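Local coordinates for Poly(A) RNA polymerase GLD2 (Rattus norvegicus, PDB 6LBK), which probably adds successive AMP units from ATP to the 3' ends of selected cytoplasmic mRNAs and single nucleotides to certain microRNAs, at residues 103-107 against 204-209. The protein carries 1 engineered substitution. Residues are numbered along the deposited sequence; the frame is centred on the assembly and turned at random.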
ATOM      1  N   PHE A 103      -4.240  -1.776  -5.502  1.00 53.42           N
ATOM      2  CA  PHE A 103      -4.848  -0.759  -4.654  1.00 62.80           C
ATOM      3  C   PHE A 103      -4.481   0.653  -5.114  1.00 69.73           C
ATOM      4  O   PHE A 103      -4.266   1.560  -4.300  1.00 71.34           O
ATOM      5  CB  PHE A 103      -4.469  -0.971  -3.187  1.00 55.78           C
ATOM      6  CG  PHE A 103      -4.795  -2.329  -2.664  1.00 56.17           C
ATOM      7  CD1 PHE A 103      -6.086  -2.793  -2.658  1.00 65.47           C
ATOM      8  CD2 PHE A 103      -3.811  -3.135  -2.152  1.00 54.73           C
ATOM      9  CE1 PHE A 103      -6.386  -4.058  -2.158  1.00 66.28           C
ATOM     10  CE2 PHE A 103      -4.099  -4.381  -1.659  1.00 57.68           C
ATOM     11  CZ  PHE A 103      -5.386  -4.848  -1.658  1.00 61.20           C
ATOM     12  N   GLY A 104      -4.382   0.846  -6.430  1.00 66.86           N
ATOM     13  CA  GLY A 104      -4.064   2.149  -6.979  1.00 59.70           C
ATOM     14  C   GLY A 104      -5.287   3.001  -7.302  1.00 66.03           C
ATOM     15  O   GLY A 104      -6.355   2.500  -7.668  1.00 61.55           O
ATOM     16  N   ALA A 105      -5.096   4.314  -7.150  1.00 62.56           N
ATOM     17  CA  ALA A 105      -6.035   5.349  -7.557  1.00 66.00           C
ATOM     18  C   ALA A 105      -5.428   6.163  -8.688  1.00 68.45           C
ATOM     19  O   ALA A 105      -4.209   6.199  -8.862  1.00 70.42           O
ATOM     20  CB  ALA A 105      -6.373   6.297  -6.402  1.00 69.63           C
ATOM     21  N   ARG A 106      -6.298   6.835  -9.448  1.00 70.04           N
ATOM     22  CA  ARG A 106      -5.846   7.707 -10.531  1.00 73.20           C
ATOM     23  C   ARG A 106      -4.706   8.611 -10.082  1.00 84.66           C
ATOM     24  O   ARG A 106      -3.852   8.989 -10.891  1.00 92.78           O
ATOM     25  CB  ARG A 106      -7.016   8.542 -11.084  1.00 77.18           C
ATOM     26  CG  ARG A 106      -7.801   7.780 -12.143  1.00 78.40           C
ATOM     27  CD  ARG A 106      -8.415   8.607 -13.283  1.00 94.87           C
ATOM     28  NE  ARG A 106      -9.568   9.449 -12.946  1.00113.26           N
ATOM     29  CZ  ARG A 106      -9.564  10.780 -13.002  1.00119.36           C
ATOM     30  NH1 ARG A 106      -8.462  11.419 -13.385  1.00120.55           N
ATOM     31  NH2 ARG A 106     -10.662  11.469 -12.694  1.00121.23           N
ATOM     32  N   SER A 107      -4.655   8.934  -8.796  1.00 93.56           N
ATOM     33  CA  SER A 107      -3.637   9.800  -8.224  1.00 86.61           C
ATOM     34  C   SER A 107      -2.457   9.033  -7.647  1.00 75.86           C
ATOM     35  O   SER A 107      -1.527   9.667  -7.136  1.00 70.14           O
ATOM     36  CB  SER A 107      -4.267  10.695  -7.144  1.00 92.43           C
ATOM     37  OG  SER A 107      -4.777   9.929  -6.066  1.00 92.21           O
ATOM     38  N   VAL A 204     -10.361  -0.707   0.617  1.00 50.57           N
ATOM     39  CA  VAL A 204      -9.019  -0.170   0.760  1.00 43.78           C
ATOM     40  C   VAL A 204      -8.944   1.234   0.171  1.00 46.61           C
ATOM     41  O   VAL A 204      -8.308   2.127   0.744  1.00 43.84           O
ATOM     42  CB  VAL A 204      -8.000  -1.131   0.129  1.00 46.04           C
ATOM     43  CG1 VAL A 204      -6.720  -0.398  -0.243  1.00 44.71           C
ATOM     44  CG2 VAL A 204      -7.709  -2.327   1.086  1.00 37.90           C
ATOM     45  N   LEU A 205      -9.613   1.464  -0.959  1.00 50.45           N
ATOM     46  CA  LEU A 205      -9.497   2.763  -1.613  1.00 59.67           C
ATOM     47  C   LEU A 205     -10.175   3.855  -0.784  1.00 61.46           C
ATOM     48  O   LEU A 205      -9.603   4.936  -0.574  1.00 59.91           O
ATOM     49  CB  LEU A 205     -10.075   2.696  -3.032  1.00 58.99           C
ATOM     50  CG  LEU A 205     -10.039   3.852  -4.049  1.00 70.75           C
ATOM     51  CD1 LEU A 205     -10.714   5.162  -3.612  1.00 68.91           C
ATOM     52  CD2 LEU A 205      -8.597   4.091  -4.457  1.00 78.97           C
ATOM     53  N   VAL A 206     -11.414   3.611  -0.338  1.00 57.83           N
ATOM     54  CA  VAL A 206     -12.089   4.634   0.461  1.00 60.58           C
ATOM     55  C   VAL A 206     -11.309   4.897   1.739  1.00 54.36           C
ATOM     56  O   VAL A 206     -11.226   6.034   2.211  1.00 45.86           O
ATOM     57  CB  VAL A 206     -13.543   4.229   0.769  1.00 64.31           C
ATOM     58  CG1 VAL A 206     -13.595   3.003   1.723  1.00 52.13           C
ATOM     59  CG2 VAL A 206     -14.281   5.403   1.367  1.00 65.00           C
ATOM     60  N   ILE A 207     -10.680   3.861   2.286  1.00 53.96           N
ATOM     61  CA  ILE A 207      -9.913   4.004   3.512  1.00 50.95           C
ATOM     62  C   ILE A 207      -8.617   4.789   3.274  1.00 53.10           C
ATOM     63  O   ILE A 207      -8.230   5.628   4.100  1.00 59.22           O
ATOM     64  CB  ILE A 207      -9.678   2.602   4.087  1.00 43.22           C
ATOM     65  CG1 ILE A 207     -11.016   2.087   4.672  1.00 41.60           C
ATOM     66  CG2 ILE A 207      -8.585   2.623   5.091  1.00 43.81           C
ATOM     67  CD1 ILE A 207     -10.966   0.675   5.251  1.00 37.03           C
ATOM     68  N   LYS A 208      -7.942   4.562   2.141  1.00 49.87           N
ATOM     69  CA  LYS A 208      -6.785   5.387   1.778  1.00 55.41           C
ATOM     70  C   LYS A 208      -7.186   6.852   1.626  1.00 61.60           C
ATOM     71  O   LYS A 208      -6.524   7.747   2.163  1.00 56.96           O
ATOM     72  CB  LYS A 208      -6.163   4.886   0.473  1.00 56.10           C
ATOM     73  CG  LYS A 208      -5.072   3.844   0.590  1.00 53.64           C
ATOM     74  CD  LYS A 208      -4.604   3.514  -0.806  1.00 58.78           C
ATOM     75  CE  LYS A 208      -3.440   2.565  -0.826  1.00 62.01           C
ATOM     76  NZ  LYS A 208      -2.609   2.771  -2.050  1.00 66.57           N
ATOM     77  N   LYS A 209      -8.262   7.124   0.877  1.00 63.45           N
ATOM     78  CA  LYS A 209      -8.703   8.511   0.729  1.00 61.96           C
ATOM     79  C   LYS A 209      -9.060   9.104   2.084  1.00 64.76           C
ATOM     80  O   LYS A 209      -8.734  10.259   2.373  1.00 59.08           O
ATOM     81  CB  LYS A 209      -9.895   8.622  -0.232  1.00 57.51           C
ATOM     82  CG  LYS A 209      -9.599   8.238  -1.698  1.00 68.38           C
ATOM     83  CD  LYS A 209      -8.498   9.127  -2.285  1.00 81.14           C
ATOM     84  CE  LYS A 209      -8.187   8.800  -3.736  1.00 83.64           C
ATOM     85  NZ  LYS A 209      -6.983   9.546  -4.229  1.00 76.13           N
TER
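Phe-103 lies against Val-204, and each step along its side chain can be measured. Its CB already meets Val-204 CG1 at 3.7 Å, and CG keeps the same methyl as neighbour. CD1 makes the closest approach, 3.5 Å from Val-204 CG1, while CE1 passes on to the second methyl, 3.9 Å from Val-204 CG2. The side chains cross at about a right angle, and both valine methyls touch the ring. Setting CG opposite the carbonyl carbon (chi1 -55°) directs this ring to the helix; Val-230 of helix 226-239 and Leu-190 and Ala-194 of helix 182-194 also touch it.

The Phe-103 carbonyl is held separately: Lys-208 NZ donates to Phe-103 O over 3.0 Å. A C=O...N angle of 151° places the donor somewhat off the carbonyl plane, where the extended chain of Lys-208 delivers it. An alanine in place of Lys-208 would remove that donor and probably leave the Phe-103 carbonyl without its mate on the helix.

Further along, Ala-105 CB rests 3.7 Å from Leu-205 CD2, and Lys-209, bent at chi2, brings NZ within 2.9 Å of Ser-107 OG.

Residues 103-107 lie in the loop between strands 91-96 and 110-116 of the polymerase-beta-like nucleotidyltransferase palm; helix 200-213 thus packs on the connection leading to Asp-109 and Asp-111, beside the probable catalytic magnesium site.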